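Local coordinates for amine oxidase domain-containing protein (Pyrococcus furiosus, PDB 3NRN) that binds AMP in a nucleotide pocket and is probably a flavin-dependent oxidoreductase of the amine oxidase family, its substrate unknown, at residues E117-K122 / A174-G179; G60-L65 / I78-P83. One frame throughout, in Å; residues are numbered along the deposited sequence.

Interaction 1: E117-K122 / A174-G179; sequences EIRMNK and AALRWG
Leu176 and Arg177, near the C-terminal end of helix 165-178, meet Ile118 and Arg119 at the end of the short helix 115-119, a contact between two helix C-termini in the helical part of an amine oxidase-like fold. The closer-packed side is apolar. Leu176 points at the other helix, and its CD1 lies 4.0 Å from Ile118 CG2, the two side chains crossing at about a right angle. Ile118 is buried, and Ile172 and Arg173 of the longer helix lie against it as well. The Ile118 chi1 of -63° sets CG1 beside the backbone N and leaves CG2 on the side opposite that nitrogen, where it meets the leucine.

The other side is polar and more open. Arg119, an exposed residue, bends at chi2 and chi3, and its guanidinium reaches across to Leu176, whose CD2 sits 4.1 Å above one face, toward the rim; Arg119 NH1 lies 3.6 Å from Leu176 CB. The guanidinium planes of Arg119 and Arg177 are only 23° apart, yet the groups do not touch: their NH1 atoms stay 4.6 Å from each other, and the like charges would, if anything, weaken the contact slightly. On this side Arg177 NH2 donates to the backbone Arg119 O at 2.9 Å, the oxygen lying at the guanidinium edge, close to its plane, with a bent N-H...O angle of 137°.

Interaction 2: G60-L65 / I78-P83; sequences GEDGPL and IVNSNP
The loop Gly60-Asp62, which leads into helix 64-72, runs beside the edge strand 78-80, with CA atoms 5.2 Å apart at Gly60 and Asn80 and 5.8 Å apart at Glu61 and Ile78. Asn80 and Glu61 exchange bonds between side chain and backbone. Glu61 N donates to Asn80 OD1 at 3.0 Å, from 26° off the carbonyl plane, while Asn80 N donates almost straight (169°) to the anti side of Glu61 OE1 at 2.9 Å. Their flat ends stack, carboxylate and amide planes 19° apart. Glu61 is extended beyond CG, which carries its carboxylate across to the strand, to the backbone N of Asn80. The other end of the asparagine amide, ND2, donates to the syn side of Asp62 OD2 at 3.0 Å, a more bent bond. Beside these polar groups, Ile78 CG2 packs at 3.6 Å from Gly60 C, and the isoleucine also touches Ile57. Gly60 has positive phi, and a CB there would run into Asn80 OD1. With an alanine in place of Asn80 both amide bonds go, which would probably leave Glu61 N and Asp62 OD2 without these partners and the loop less firmly held to the strand. The pairing of OD1 with an N-H and of ND2 with a carboxylate probably fixes the orientation of the amide, and the nearby negative charges are likely to favour the ND2 side toward Asp62.

In the fold
From the N terminus, the chain passes strand 56-57 and enters the loop at 60-63, runs through helix 64-72 and returns as strand 78-80; interaction 2 closes this short excursion of 12 residues. Only afterwards does interaction 1 open, at the end of helix 115-119, and it closes 51 mostly helical residues later at the end of helix 165-178. The two loops thus follow in series, neither nested nor crossed. In space they meet at Trp178, which packs on Asp62, Gly63 and Pro64. Strand 182-184, just beyond, lies between strands 56-57 and 78-80, tying the helical part to this small antiparallel sheet.

Interaction 1: E117-K122 / A174-G179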
loop_
_atom_site.group_PDB
_atom_site.type_symbol
_atom_site.label_atom_id
_atom_site.label_comp_id
_atom_site.label_asym_id
_atom_site.label_seq_id
_atom_site.Cartn_x
_atom_site.Cartn_y
_atom_site.Cartn_z
ATOM N N GLU A 117 0.879 -25.912 6.040
ATOM C CA GLU A 117 2.149 -26.029 5.330
ATOM C C GLU A 117 2.813 -24.671 5.147
ATOM O O GLU A 117 4.031 -24.541 5.288
ATOM C CB GLU A 117 1.922 -26.679 3.968
ATOM C CG GLU A 117 1.648 -28.166 4.038
ATOM C CD GLU A 117 0.624 -28.613 3.019
ATOM O OE1 GLU A 117 -0.589 -28.448 3.286
ATOM O OE2 GLU A 117 1.032 -29.116 1.950
ATOM N N ILE A 118 2.011 -23.663 4.819
ATOM C CA ILE A 118 2.527 -22.313 4.639
ATOM C C ILE A 118 3.000 -21.820 5.998
ATOM O O ILE A 118 3.895 -20.978 6.092
ATOM C CB ILE A 118 1.441 -21.360 4.099
ATOM C CG1 ILE A 118 0.987 -21.829 2.714
ATOM C CG2 ILE A 118 1.987 -19.935 4.024
ATOM C CD1 ILE A 118 -0.082 -20.964 2.099
ATOM N N ARG A 119 2.384 -22.356 7.050
ATOM C CA ARG A 119 2.740 -22.008 8.422
ATOM C C ARG A 119 4.144 -22.550 8.674
ATOM O O ARG A 119 4.977 -21.886 9.290
ATOM C CB ARG A 119 1.760 -22.655 9.407
ATOM C CG ARG A 119 2.026 -22.320 10.869
ATOM C CD ARG A 119 1.381 -21.002 11.271
ATOM N NE ARG A 119 -0.066 -21.136 11.415
ATOM C CZ ARG A 119 -0.889 -20.132 11.705
ATOM N NH1 ARG A 119 -0.412 -18.906 11.880
ATOM N NH2 ARG A 119 -2.190 -20.355 11.829
HETATM N N MSE A 120 4.386 -23.764 8.181
HETATM C CA MSE A 120 5.675 -24.437 8.320
HETATM C C MSE A 120 6.729 -23.796 7.426
HETATM O O MSE A 120 7.813 -24.352 7.238
HETATM C CB MSE A 120 5.548 -25.916 7.939
HETATM C CG MSE A 120 4.713 -26.760 8.886
HETATM SE SE MSE A 120 5.471 -26.957 10.506
HETATM C CE MSE A 120 4.519 -25.776 11.470
ATOM N N ASN A 121 6.403 -22.635 6.866
ATOM C CA ASN A 121 7.323 -21.920 5.989
ATOM C C ASN A 121 7.459 -22.613 4.634
ATOM O O ASN A 121 8.038 -22.056 3.703
ATOM C CB ASN A 121 8.700 -21.809 6.650
ATOM C CG ASN A 121 9.782 -22.546 5.876
ATOM O OD1 ASN A 121 10.242 -22.080 4.833
ATOM N ND2 ASN A 121 10.184 -23.710 6.380
ATOM N N LYS A 122 6.928 -23.826 4.524
ATOM C CA LYS A 122 7.013 -24.573 3.276
ATOM C C LYS A 122 6.173 -23.946 2.170
ATOM O O LYS A 122 4.944 -23.973 2.213
ATOM C CB LYS A 122 6.601 -26.033 3.504
ATOM C CG LYS A 122 7.682 -26.854 4.202
ATOM C CD LYS A 122 7.283 -28.308 4.414
ATOM C CE LYS A 122 6.298 -28.465 5.562
ATOM N NZ LYS A 122 6.011 -29.901 5.838
ATOM N N ALA A 174 2.189 -13.994 5.148
ATOM C CA ALA A 174 2.118 -12.695 5.810
ATOM C C ALA A 174 0.827 -12.571 6.620
ATOM O O ALA A 174 0.827 -12.023 7.726
ATOM C CB ALA A 174 2.210 -11.557 4.769
ATOM N N ALA A 175 -0.276 -13.076 6.077
ATOM C CA ALA A 175 -1.557 -12.995 6.779
ATOM C C ALA A 175 -1.562 -13.889 8.021
ATOM O O ALA A 175 -2.149 -13.539 9.051
ATOM C CB ALA A 175 -2.698 -13.386 5.844
ATOM N N LEU A 176 -0.906 -15.042 7.929
ATOM C CA LEU A 176 -0.843 -15.958 9.069
ATOM C C LEU A 176 0.045 -15.363 10.160
ATOM O O LEU A 176 -0.252 -15.468 11.351
ATOM C CB LEU A 176 -0.280 -17.320 8.640
ATOM C CG LEU A 176 -1.048 -18.110 7.572
ATOM C CD1 LEU A 176 -0.331 -19.423 7.290
ATOM C CD2 LEU A 176 -2.469 -18.368 8.042
ATOM N N ARG A 177 1.131 -14.725 9.743
ATOM C CA ARG A 177 2.068 -14.126 10.684
ATOM C C ARG A 177 1.578 -12.843 11.332
ATOM O O ARG A 177 1.585 -12.726 12.556
ATOM C CB ARG A 177 3.403 -13.832 9.994
ATOM C CG ARG A 177 4.089 -15.049 9.422
ATOM C CD ARG A 177 5.278 -15.475 10.261
ATOM N NE ARG A 177 5.731 -16.812 9.888
ATOM C CZ ARG A 177 5.065 -17.929 10.168
ATOM N NH1 ARG A 177 3.915 -17.872 10.832
ATOM N NH2 ARG A 177 5.541 -19.103 9.774
ATOM N N TRP A 178 1.145 -11.888 10.510
ATOM C CA TRP A 178 0.727 -10.589 11.019
ATOM C C TRP A 178 -0.760 -10.337 11.135
ATOM O O TRP A 178 -1.170 -9.256 11.553
ATOM C CB TRP A 178 1.366 -9.484 10.178
ATOM C CG TRP A 178 2.840 -9.667 10.018
ATOM C CD1 TRP A 178 3.743 -9.986 11.002
ATOM C CD2 TRP A 178 3.596 -9.494 8.823
ATOM N NE1 TRP A 178 5.017 -10.015 10.485
ATOM C CE2 TRP A 178 4.956 -9.716 9.150
ATOM C CE3 TRP A 178 3.261 -9.169 7.497
ATOM C CZ2 TRP A 178 5.977 -9.624 8.199
ATOM C CZ3 TRP A 178 4.282 -9.079 6.552
ATOM C CH2 TRP A 178 5.621 -9.306 6.910
ATOM N N GLY A 179 -1.568 -11.322 10.753
ATOM C CA GLY A 179 -3.006 -11.171 10.873
ATOM C C GLY A 179 -3.706 -10.261 9.885
ATOM O O GLY A 179 -3.223 -10.045 8.773
#

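Interaction 2: G60-L65 / I78-P83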
loop_
_atom_site.group_PDB
_atom_site.type_symbol
_atom_site.label_atom_id
_atom_site.label_comp_id
_atom_site.label_asym_id
_atom_site.label_seq_id
_atom_site.Cartn_x
_atom_site.Cartn_y
_atom_site.Cartn_z
ATOM N N GLY A 60 -2.559 -4.194 10.039
ATOM C CA GLY A 60 -2.781 -3.423 11.249
ATOM C C GLY A 60 -1.585 -3.104 12.130
ATOM O O GLY A 60 -0.563 -2.577 11.679
ATOM N N GLU A 61 -1.730 -3.438 13.405
ATOM C CA GLU A 61 -0.719 -3.177 14.426
ATOM C C GLU A 61 0.429 -4.169 14.415
ATOM O O GLU A 61 1.435 -3.970 15.099
ATOM C CB GLU A 61 -1.363 -3.254 15.814
ATOM C CG GLU A 61 -2.855 -2.931 15.858
ATOM C CD GLU A 61 -3.512 -3.343 17.173
ATOM O OE1 GLU A 61 -4.752 -3.206 17.284
ATOM O OE2 GLU A 61 -2.794 -3.803 18.095
ATOM N N ASP A 62 0.277 -5.225 13.626
ATOM C CA ASP A 62 1.247 -6.310 13.602
ATOM C C ASP A 62 2.269 -6.415 12.484
ATOM O O ASP A 62 3.216 -7.192 12.596
ATOM C CB ASP A 62 0.470 -7.622 13.667
ATOM C CG ASP A 62 -0.644 -7.578 14.690
ATOM O OD1 ASP A 62 -0.338 -7.370 15.883
ATOM O OD2 ASP A 62 -1.817 -7.739 14.298
ATOM N N GLY A 63 2.094 -5.652 11.414
ATOM C CA GLY A 63 3.013 -5.771 10.301
ATOM C C GLY A 63 4.250 -4.898 10.300
ATOM O O GLY A 63 4.552 -4.215 11.277
ATOM N N PRO A 64 4.992 -4.907 9.183
ATOM C CA PRO A 64 6.219 -4.121 9.018
ATOM C C PRO A 64 6.005 -2.616 9.233
ATOM O O PRO A 64 6.830 -1.952 9.868
ATOM C CB PRO A 64 6.649 -4.440 7.580
ATOM C CG PRO A 64 6.049 -5.790 7.321
ATOM C CD PRO A 64 4.692 -5.678 7.962
ATOM N N LEU A 65 4.907 -2.076 8.707
ATOM C CA LEU A 65 4.648 -0.645 8.844
ATOM C C LEU A 65 4.455 -0.236 10.299
ATOM O O LEU A 65 5.065 0.731 10.757
ATOM C CB LEU A 65 3.428 -0.212 8.014
ATOM C CG LEU A 65 3.080 1.286 8.086
ATOM C CD1 LEU A 65 4.308 2.137 7.729
ATOM C CD2 LEU A 65 1.930 1.591 7.129
ATOM N N ILE A 78 -3.398 2.674 15.836
ATOM C CA ILE A 78 -3.824 1.703 14.841
ATOM C C ILE A 78 -4.591 0.605 15.569
ATOM O O ILE A 78 -4.058 -0.012 16.486
ATOM C CB ILE A 78 -2.610 1.053 14.162
ATOM C CG1 ILE A 78 -1.743 2.126 13.508
ATOM C CG2 ILE A 78 -3.077 0.022 13.135
ATOM C CD1 ILE A 78 -0.386 1.611 13.060
ATOM N N VAL A 79 -5.826 0.344 15.153
ATOM C CA VAL A 79 -6.620 -0.696 15.801
ATOM C C VAL A 79 -7.028 -1.795 14.823
ATOM O O VAL A 79 -7.721 -1.530 13.837
ATOM C CB VAL A 79 -7.905 -0.106 16.439
ATOM C CG1 VAL A 79 -8.728 -1.222 17.079
ATOM C CG2 VAL A 79 -7.536 0.961 17.468
ATOM N N ASN A 80 -6.600 -3.026 15.100
ATOM C CA ASN A 80 -6.940 -4.157 14.246
ATOM C C ASN A 80 -8.445 -4.329 14.103
ATOM O O ASN A 80 -9.199 -4.094 15.044
ATOM C CB ASN A 80 -6.351 -5.460 14.798
ATOM C CG ASN A 80 -4.854 -5.563 14.585
ATOM O OD1 ASN A 80 -4.294 -4.925 13.688
ATOM N ND2 ASN A 80 -4.198 -6.389 15.399
ATOM N N SER A 81 -8.864 -4.751 12.913
ATOM C CA SER A 81 -10.272 -4.984 12.601
ATOM C C SER A 81 -10.854 -6.098 13.478
ATOM O O SER A 81 -10.243 -7.162 13.583
ATOM C CB SER A 81 -10.407 -5.391 11.131
ATOM O OG SER A 81 -9.923 -4.382 10.267
ATOM N N ASN A 82 -12.022 -5.849 14.086
ATOM C CA ASN A 82 -12.710 -6.828 14.944
ATOM C C ASN A 82 -12.499 -8.184 14.280
ATOM O O ASN A 82 -11.498 -8.847 14.555
ATOM C CB ASN A 82 -14.212 -6.509 15.051
ATOM C CG ASN A 82 -14.489 -5.160 15.688
ATOM O OD1 ASN A 82 -14.118 -4.118 15.153
ATOM N ND2 ASN A 82 -15.157 -5.176 16.839
ATOM N N PRO A 83 -13.452 -8.658 13.449
ATOM C CA PRO A 83 -13.046 -9.947 12.892
ATOM C C PRO A 83 -12.051 -9.503 11.819
ATOM O O PRO A 83 -12.231 -8.438 11.219
ATOM C CB PRO A 83 -14.344 -10.494 12.306
ATOM C CG PRO A 83 -15.029 -9.290 11.856
ATOM C CD PRO A 83 -14.804 -8.301 12.990
#